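PDB 5XEA: envelope glycoprotein from Thogoto virus, which probably attaches the virion to a receptor on the host cell and later drives fusion of the viral and host membranes. Local coordinates for residues 25-36 / 195-206. Residues are numbered along the deposited sequence; the frame is centred on the assembly and turned at random.
Sequences KKLYSATRYTTS and FEIQREEVKISC
One face of the Arg32 guanidinium rests on Val202, whose CG1 sits over its centre, 3.9 Å above the plane. One face of the Arg199 guanidinium likewise takes CG2 of Thr31, offset toward the rim. Both pairs belong to the antiparallel pairing of two central strands in a six-stranded sheet of this gp64-family fusogen. The bend at chi3 (75°) turns the Arg32 head across Val202 and alongside Glu200. There NH2 forms a salt bridge with Glu200 OE1 at 2.8 Å, but the guanidinium and carboxylate planes stand 77° apart and the hydrogen bond is weak; NH1 forms a salt bridge with Asp226, so two carboxylates probably share the charge. On the other face of the sheet the extended Arg199 runs beside Tyr33, its CG 3.7 Å from Tyr33 CE1, while the Tyr33 ring meets Trp155. Thr31 OG1 donates a long bond to Glu201 OE1, on its syn side but somewhat out of the carboxylate plane. Toward the far end, Cys206 SG, disulfide-bonded to Cys224 on the next strand, approaches the Tyr28 ring obliquely, 3.8 Å from CD2. Near Ser36, one water accepts from Thr34 OG1 and donates to Thr35 O. Where the strands end, Ser36 OG receives Glu196 N at 2.9 Å, nearly straight at 171°.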
ATOM      1  N   LYS B  25      13.407  11.526  24.189  1.00 53.56           N
ATOM      2  CA  LYS B  25      12.713  10.268  24.426  1.00 62.00           C
ATOM      3  C   LYS B  25      11.951  10.323  25.745  1.00 64.15           C
ATOM      4  O   LYS B  25      12.508  10.719  26.775  1.00 62.20           O
ATOM      5  CB  LYS B  25      13.705   9.103  24.436  1.00 62.41           C
ATOM      6  CG  LYS B  25      13.049   7.737  24.572  1.00 73.08           C
ATOM      7  CD  LYS B  25      14.074   6.611  24.601  1.00 82.22           C
ATOM      8  CE  LYS B  25      13.407   5.233  24.675  1.00 84.81           C
ATOM      9  NZ  LYS B  25      12.540   5.052  25.872  1.00 92.04           N
ATOM     10  N   LYS B  26      10.678   9.922  25.709  1.00 59.56           N
ATOM     11  CA  LYS B  26       9.806   9.922  26.873  1.00 61.34           C
ATOM     12  C   LYS B  26       9.267   8.522  27.146  1.00 66.77           C
ATOM     13  O   LYS B  26       9.140   7.693  26.236  1.00 71.02           O
ATOM     14  CB  LYS B  26       8.607  10.866  26.691  1.00 66.41           C
ATOM     15  CG  LYS B  26       8.931  12.250  26.174  1.00 63.15           C
ATOM     16  CD  LYS B  26       9.495  13.135  27.264  1.00 73.02           C
ATOM     17  CE  LYS B  26       9.687  14.561  26.759  1.00 76.25           C
ATOM     18  NZ  LYS B  26      10.423  15.401  27.745  1.00 80.35           N
ATOM     19  N   LEU B  27       8.948   8.272  28.412  1.00 58.74           N
ATOM     20  CA  LEU B  27       8.118   7.149  28.823  1.00 63.18           C
ATOM     21  C   LEU B  27       6.841   7.764  29.379  1.00 68.59           C
ATOM     22  O   LEU B  27       6.831   8.294  30.493  1.00 67.63           O
ATOM     23  CB  LEU B  27       8.815   6.264  29.845  1.00 76.08           C
ATOM     24  CG  LEU B  27       8.998   4.830  29.351  1.00 88.20           C
ATOM     25  CD1 LEU B  27       9.918   4.816  28.141  1.00 91.92           C
ATOM     26  CD2 LEU B  27       9.532   3.929  30.452  1.00 95.62           C
ATOM     27  N   TYR B  28       5.776   7.723  28.582  1.00 66.58           N
ATOM     28  CA  TYR B  28       4.496   8.290  28.977  1.00 69.25           C
ATOM     29  C   TYR B  28       3.641   7.241  29.673  1.00 66.38           C
ATOM     30  O   TYR B  28       3.563   6.088  29.237  1.00 67.88           O
ATOM     31  CB  TYR B  28       3.746   8.842  27.765  1.00 64.82           C
ATOM     32  CG  TYR B  28       4.242  10.185  27.291  1.00 76.24           C
ATOM     33  CD1 TYR B  28       5.003  10.998  28.120  1.00 88.63           C
ATOM     34  CD2 TYR B  28       3.944  10.646  26.016  1.00 71.09           C
ATOM     35  CE1 TYR B  28       5.458  12.237  27.689  1.00 86.45           C
ATOM     36  CE2 TYR B  28       4.392  11.881  25.575  1.00 73.64           C
ATOM     37  CZ  TYR B  28       5.148  12.671  26.414  1.00 78.97           C
ATOM     38  OH  TYR B  28       5.593  13.900  25.979  1.00 78.65           O
ATOM     39  N   SER B  29       3.010   7.644  30.768  1.00 65.52           N
ATOM     40  CA  SER B  29       2.025   6.800  31.411  1.00 67.39           C
ATOM     41  C   SER B  29       0.682   6.979  30.719  1.00 65.49           C
ATOM     42  O   SER B  29       0.284   8.096  30.374  1.00 56.51           O
ATOM     43  CB  SER B  29       1.909   7.133  32.897  1.00 69.25           C
ATOM     44  OG  SER B  29       2.931   6.486  33.636  1.00 83.24           O
ATOM     45  N   ALA B  30      -0.009   5.866  30.507  1.00 55.56           N
ATOM     46  CA  ALA B  30      -1.318   5.925  29.883  1.00 63.42           C
ATOM     47  C   ALA B  30      -2.142   4.726  30.312  1.00 64.37           C
ATOM     48  O   ALA B  30      -1.613   3.673  30.679  1.00 61.57           O
ATOM     49  CB  ALA B  30      -1.216   5.975  28.352  1.00 62.78           C
ATOM     50  N   THR B  31      -3.455   4.915  30.268  1.00 63.72           N
ATOM     51  CA  THR B  31      -4.399   3.815  30.366  1.00 61.36           C
ATOM     52  C   THR B  31      -4.641   3.288  28.957  1.00 62.96           C
ATOM     53  O   THR B  31      -5.050   4.042  28.068  1.00 56.77           O
ATOM     54  CB  THR B  31      -5.709   4.268  31.007  1.00 64.86           C
ATOM     55  OG1 THR B  31      -5.441   4.887  32.274  1.00 74.07           O
ATOM     56  CG2 THR B  31      -6.622   3.079  31.221  1.00 61.17           C
ATOM     57  N   ARG B  32      -4.362   2.010  28.752  1.00 55.37           N
ATOM     58  CA  ARG B  32      -4.525   1.373  27.461  1.00 55.86           C
ATOM     59  C   ARG B  32      -5.702   0.413  27.516  1.00 55.25           C
ATOM     60  O   ARG B  32      -5.828  -0.371  28.462  1.00 59.10           O
ATOM     61  CB  ARG B  32      -3.261   0.626  27.057  1.00 52.43           C
ATOM     62  CG  ARG B  32      -3.339   0.080  25.662  1.00 60.39           C
ATOM     63  CD  ARG B  32      -2.086  -0.638  25.307  1.00 67.77           C
ATOM     64  NE  ARG B  32      -2.032  -1.931  25.958  1.00 68.10           N
ATOM     65  CZ  ARG B  32      -0.922  -2.641  26.070  1.00 75.72           C
ATOM     66  NH1 ARG B  32       0.216  -2.166  25.582  1.00 70.32           N
ATOM     67  NH2 ARG B  32      -0.944  -3.819  26.676  1.00 77.17           N
ATOM     68  N   TYR B  33      -6.551   0.469  26.496  1.00 55.54           N
ATOM     69  CA  TYR B  33      -7.677  -0.444  26.337  1.00 50.71           C
ATOM     70  C   TYR B  33      -7.464  -1.261  25.071  1.00 54.99           C
ATOM     71  O   TYR B  33      -7.350  -0.693  23.980  1.00 53.64           O
ATOM     72  CB  TYR B  33      -8.993   0.321  26.251  1.00 49.39           C
ATOM     73  CG  TYR B  33      -9.290   1.210  27.428  1.00 60.65           C
ATOM     74  CD1 TYR B  33     -10.045   0.744  28.502  1.00 66.50           C
ATOM     75  CD2 TYR B  33      -8.836   2.521  27.462  1.00 58.66           C
ATOM     76  CE1 TYR B  33     -10.328   1.565  29.591  1.00 73.06           C
ATOM     77  CE2 TYR B  33      -9.116   3.347  28.536  1.00 66.31           C
ATOM     78  CZ  TYR B  33      -9.862   2.864  29.600  1.00 69.96           C
ATOM     79  OH  TYR B  33     -10.139   3.688  30.668  1.00 73.48           O
ATOM     80  N   THR B  34      -7.392  -2.581  25.217  1.00 53.04           N
ATOM     81  CA  THR B  34      -7.265  -3.504  24.099  1.00 58.19           C
ATOM     82  C   THR B  34      -8.324  -4.597  24.226  1.00 62.19           C
ATOM     83  O   THR B  34      -9.097  -4.632  25.186  1.00 59.19           O
ATOM     84  CB  THR B  34      -5.866  -4.127  24.029  1.00 61.75           C
ATOM     85  OG1 THR B  34      -5.611  -4.850  25.240  1.00 67.25           O
ATOM     86  CG2 THR B  34      -4.803  -3.055  23.819  1.00 54.63           C
ATOM     87  N   THR B  35      -8.344  -5.504  23.250  1.00 54.89           N
ATOM     88  CA  THR B  35      -9.352  -6.550  23.172  1.00 59.48           C
ATOM     89  C   THR B  35      -8.700  -7.928  23.212  1.00 62.68           C
ATOM     90  O   THR B  35      -7.540  -8.111  22.823  1.00 58.57           O
ATOM     91  CB  THR B  35     -10.221  -6.428  21.891  1.00 63.37           C
ATOM     92  OG1 THR B  35      -9.383  -6.326  20.735  1.00 63.17           O
ATOM     93  CG2 THR B  35     -11.126  -5.209  21.958  1.00 58.03           C
ATOM     94  N   SER B  36      -9.488  -8.899  23.684  1.00 62.79           N
ATOM     95  CA  SER B  36      -9.043 -10.289  23.728  1.00 79.29           C
ATOM     96  C   SER B  36      -8.727 -10.826  22.334  1.00 85.44           C
ATOM     97  O   SER B  36      -7.724 -11.523  22.144  1.00 94.96           O
ATOM     98  CB  SER B  36     -10.113 -11.155  24.395  1.00 77.92           C
ATOM     99  OG  SER B  36     -11.076 -10.361  25.079  1.00 74.43           O
ATOM    100  N   PHE B 195     -15.402 -11.120  22.615  1.00 56.26           N
ATOM    101  CA  PHE B 195     -14.208 -10.641  23.296  1.00 57.21           C
ATOM    102  C   PHE B 195     -14.633  -9.563  24.278  1.00 59.63           C
ATOM    103  O   PHE B 195     -15.757  -9.057  24.229  1.00 61.20           O
ATOM    104  CB  PHE B 195     -13.150 -10.104  22.313  1.00 57.05           C
ATOM    105  CG  PHE B 195     -13.644  -8.980  21.408  1.00 61.64           C
ATOM    106  CD1 PHE B 195     -13.781  -7.680  21.886  1.00 54.40           C
ATOM    107  CD2 PHE B 195     -13.931  -9.230  20.065  1.00 55.51           C
ATOM    108  CE1 PHE B 195     -14.223  -6.658  21.055  1.00 55.97           C
ATOM    109  CE2 PHE B 195     -14.372  -8.214  19.226  1.00 52.17           C
ATOM    110  CZ  PHE B 195     -14.521  -6.928  19.719  1.00 48.47           C
ATOM    111  N   GLU B 196     -13.709  -9.198  25.156  1.00 56.57           N
ATOM    112  CA  GLU B 196     -13.932  -8.117  26.101  1.00 67.96           C
ATOM    113  C   GLU B 196     -12.854  -7.056  25.943  1.00 59.46           C
ATOM    114  O   GLU B 196     -11.727  -7.345  25.528  1.00 53.93           O
ATOM    115  CB  GLU B 196     -13.958  -8.632  27.537  1.00 78.75           C
ATOM    116  CG  GLU B 196     -15.208  -9.424  27.865  1.00 92.45           C
ATOM    117  CD  GLU B 196     -14.928 -10.581  28.799  1.00109.72           C
ATOM    118  OE1 GLU B 196     -13.900 -11.263  28.603  1.00117.86           O
ATOM    119  OE2 GLU B 196     -15.731 -10.802  29.730  1.00113.92           O
ATOM    120  N   ILE B 197     -13.225  -5.819  26.249  1.00 57.09           N
ATOM    121  CA  ILE B 197     -12.269  -4.723  26.279  1.00 49.61           C
ATOM    122  C   ILE B 197     -11.591  -4.742  27.643  1.00 59.63           C
ATOM    123  O   ILE B 197     -12.263  -4.718  28.679  1.00 65.89           O
ATOM    124  CB  ILE B 197     -12.954  -3.376  26.003  1.00 60.06           C
ATOM    125  CG1 ILE B 197     -13.401  -3.309  24.538  1.00 66.62           C
ATOM    126  CG2 ILE B 197     -12.024  -2.228  26.334  1.00 70.50           C
ATOM    127  CD1 ILE B 197     -14.171  -2.056  24.193  1.00 70.90           C
ATOM    128  N   GLN B 198     -10.261  -4.802  27.639  1.00 63.44           N
ATOM    129  CA  GLN B 198      -9.449  -4.921  28.841  1.00 58.86           C
ATOM    130  C   GLN B 198      -8.693  -3.624  29.076  1.00 65.34           C
ATOM    131  O   GLN B 198      -8.139  -3.041  28.140  1.00 60.32           O
ATOM    132  CB  GLN B 198      -8.469  -6.086  28.705  1.00 63.29           C
ATOM    133  CG  GLN B 198      -9.106  -7.304  28.072  1.00 75.42           C
ATOM    134  CD  GLN B 198      -8.148  -8.455  27.893  1.00 82.99           C
ATOM    135  OE1 GLN B 198      -7.206  -8.382  27.104  1.00 85.68           O
ATOM    136  NE2 GLN B 198      -8.388  -9.538  28.622  1.00 83.63           N
ATOM    137  N   ARG B 199      -8.671  -3.184  30.333  1.00 66.99           N
ATOM    138  CA  ARG B 199      -8.008  -1.962  30.769  1.00 58.96           C
ATOM    139  C   ARG B 199      -6.666  -2.300  31.409  1.00 65.09           C
ATOM    140  O   ARG B 199      -6.496  -3.372  31.996  1.00 60.14           O
ATOM    141  CB  ARG B 199      -8.907  -1.210  31.755  1.00 73.57           C
ATOM    142  CG  ARG B 199      -8.355   0.082  32.309  1.00 79.84           C
ATOM    143  CD  ARG B 199      -9.096   0.472  33.579  1.00 84.06           C
ATOM    144  NE  ARG B 199      -8.474   1.611  34.243  1.00 94.18           N
ATOM    145  CZ  ARG B 199      -9.045   2.803  34.368  1.00 97.76           C
ATOM    146  NH1 ARG B 199     -10.261   3.013  33.879  1.00 95.85           N
ATOM    147  NH2 ARG B 199      -8.403   3.785  34.990  1.00 96.12           N
ATOM    148  N   GLU B 200      -5.705  -1.381  31.292  1.00 68.58           N
ATOM    149  CA  GLU B 200      -4.343  -1.672  31.723  1.00 69.47           C
ATOM    150  C   GLU B 200      -3.535  -0.381  31.801  1.00 63.84           C
ATOM    151  O   GLU B 200      -3.673   0.498  30.942  1.00 56.71           O
ATOM    152  CB  GLU B 200      -3.679  -2.660  30.759  1.00 76.76           C
ATOM    153  CG  GLU B 200      -2.412  -3.304  31.267  1.00 89.65           C
ATOM    154  CD  GLU B 200      -1.843  -4.298  30.268  1.00100.77           C
ATOM    155  OE1 GLU B 200      -2.252  -4.246  29.089  1.00109.02           O
ATOM    156  OE2 GLU B 200      -0.997  -5.133  30.654  1.00105.95           O
ATOM    157  N   GLU B 201      -2.696  -0.275  32.832  1.00 58.76           N
ATOM    158  CA  GLU B 201      -1.849   0.893  33.050  1.00 66.08           C
ATOM    159  C   GLU B 201      -0.463   0.589  32.504  1.00 61.51           C
ATOM    160  O   GLU B 201       0.161  -0.398  32.904  1.00 65.72           O
ATOM    161  CB  GLU B 201      -1.782   1.251  34.535  1.00 75.83           C
ATOM    162  CG  GLU B 201      -3.142   1.360  35.208  1.00 87.30           C
ATOM    163  CD  GLU B 201      -3.945   2.552  34.722  1.00 94.84           C
ATOM    164  OE1 GLU B 201      -3.327   3.529  34.251  1.00 89.25           O
ATOM    165  OE2 GLU B 201      -5.192   2.514  34.808  1.00 99.95           O
ATOM    166  N   VAL B 202       0.014   1.433  31.589  1.00 62.27           N
ATOM    167  CA  VAL B 202       1.202   1.117  30.806  1.00 63.38           C
ATOM    168  C   VAL B 202       2.130   2.320  30.759  1.00 60.05           C
ATOM    169  O   VAL B 202       1.733   3.463  30.994  1.00 57.84           O
ATOM    170  CB  VAL B 202       0.863   0.680  29.355  1.00 68.68           C
ATOM    171  CG1 VAL B 202       0.038  -0.605  29.333  1.00 60.36           C
ATOM    172  CG2 VAL B 202       0.153   1.803  28.629  1.00 58.70           C
ATOM    173  N   LYS B 203       3.374   2.040  30.404  1.00 55.30           N
ATOM    174  CA  LYS B 203       4.350   3.055  30.042  1.00 59.75           C
ATOM    175  C   LYS B 203       4.689   2.880  28.568  1.00 64.06           C
ATOM    176  O   LYS B 203       4.985   1.766  28.121  1.00 67.64           O
ATOM    177  CB  LYS B 203       5.612   2.934  30.899  1.00 68.28           C
ATOM    178  CG  LYS B 203       5.345   2.904  32.390  1.00 75.88           C
ATOM    179  CD  LYS B 203       5.220   4.303  32.950  1.00 81.32           C
ATOM    180  CE  LYS B 203       5.088   4.261  34.458  1.00 79.01           C
ATOM    181  NZ  LYS B 203       6.054   3.283  35.024  1.00 87.05           N
ATOM    182  N   ILE B 204       4.647   3.972  27.816  1.00 57.89           N
ATOM    183  CA  ILE B 204       4.799   3.926  26.369  1.00 58.68           C
ATOM    184  C   ILE B 204       5.969   4.808  25.964  1.00 61.86           C
ATOM    185  O   ILE B 204       6.017   5.990  26.323  1.00 58.87           O
ATOM    186  CB  ILE B 204       3.501   4.358  25.668  1.00 48.78           C
ATOM    187  CG1 ILE B 204       2.504   3.216  25.745  1.00 52.92           C
ATOM    188  CG2 ILE B 204       3.757   4.741  24.229  1.00 62.91           C
ATOM    189  CD1 ILE B 204       1.101   3.682  25.762  1.00 58.58           C
ATOM    190  N   SER B 205       6.912   4.230  25.226  1.00 54.70           N
ATOM    191  CA  SER B 205       8.023   4.999  24.696  1.00 51.42           C
ATOM    192  C   SER B 205       7.555   5.850  23.523  1.00 51.06           C
ATOM    193  O   SER B 205       6.930   5.346  22.579  1.00 52.31           O
ATOM    194  CB  SER B 205       9.162   4.074  24.274  1.00 70.19           C
ATOM    195  OG  SER B 205       8.723   3.108  23.333  1.00 87.22           O
ATOM    196  N   CYS B 206       7.825   7.145  23.609  1.00 53.45           N
ATOM    197  CA  CYS B 206       7.540   8.110  22.561  1.00 52.31           C
ATOM    198  C   CYS B 206       8.765   8.988  22.359  1.00 55.06           C
ATOM    199  O   CYS B 206       9.506   9.268  23.307  1.00 47.97           O
ATOM    200  CB  CYS B 206       6.347   9.012  22.912  1.00 55.56           C
ATOM    201  SG  CYS B 206       4.808   8.158  23.278  1.00 73.68           S
TER
HETATM  202  O   HOH W   1      -5.597  -7.587  25.311  1.00 71.56           O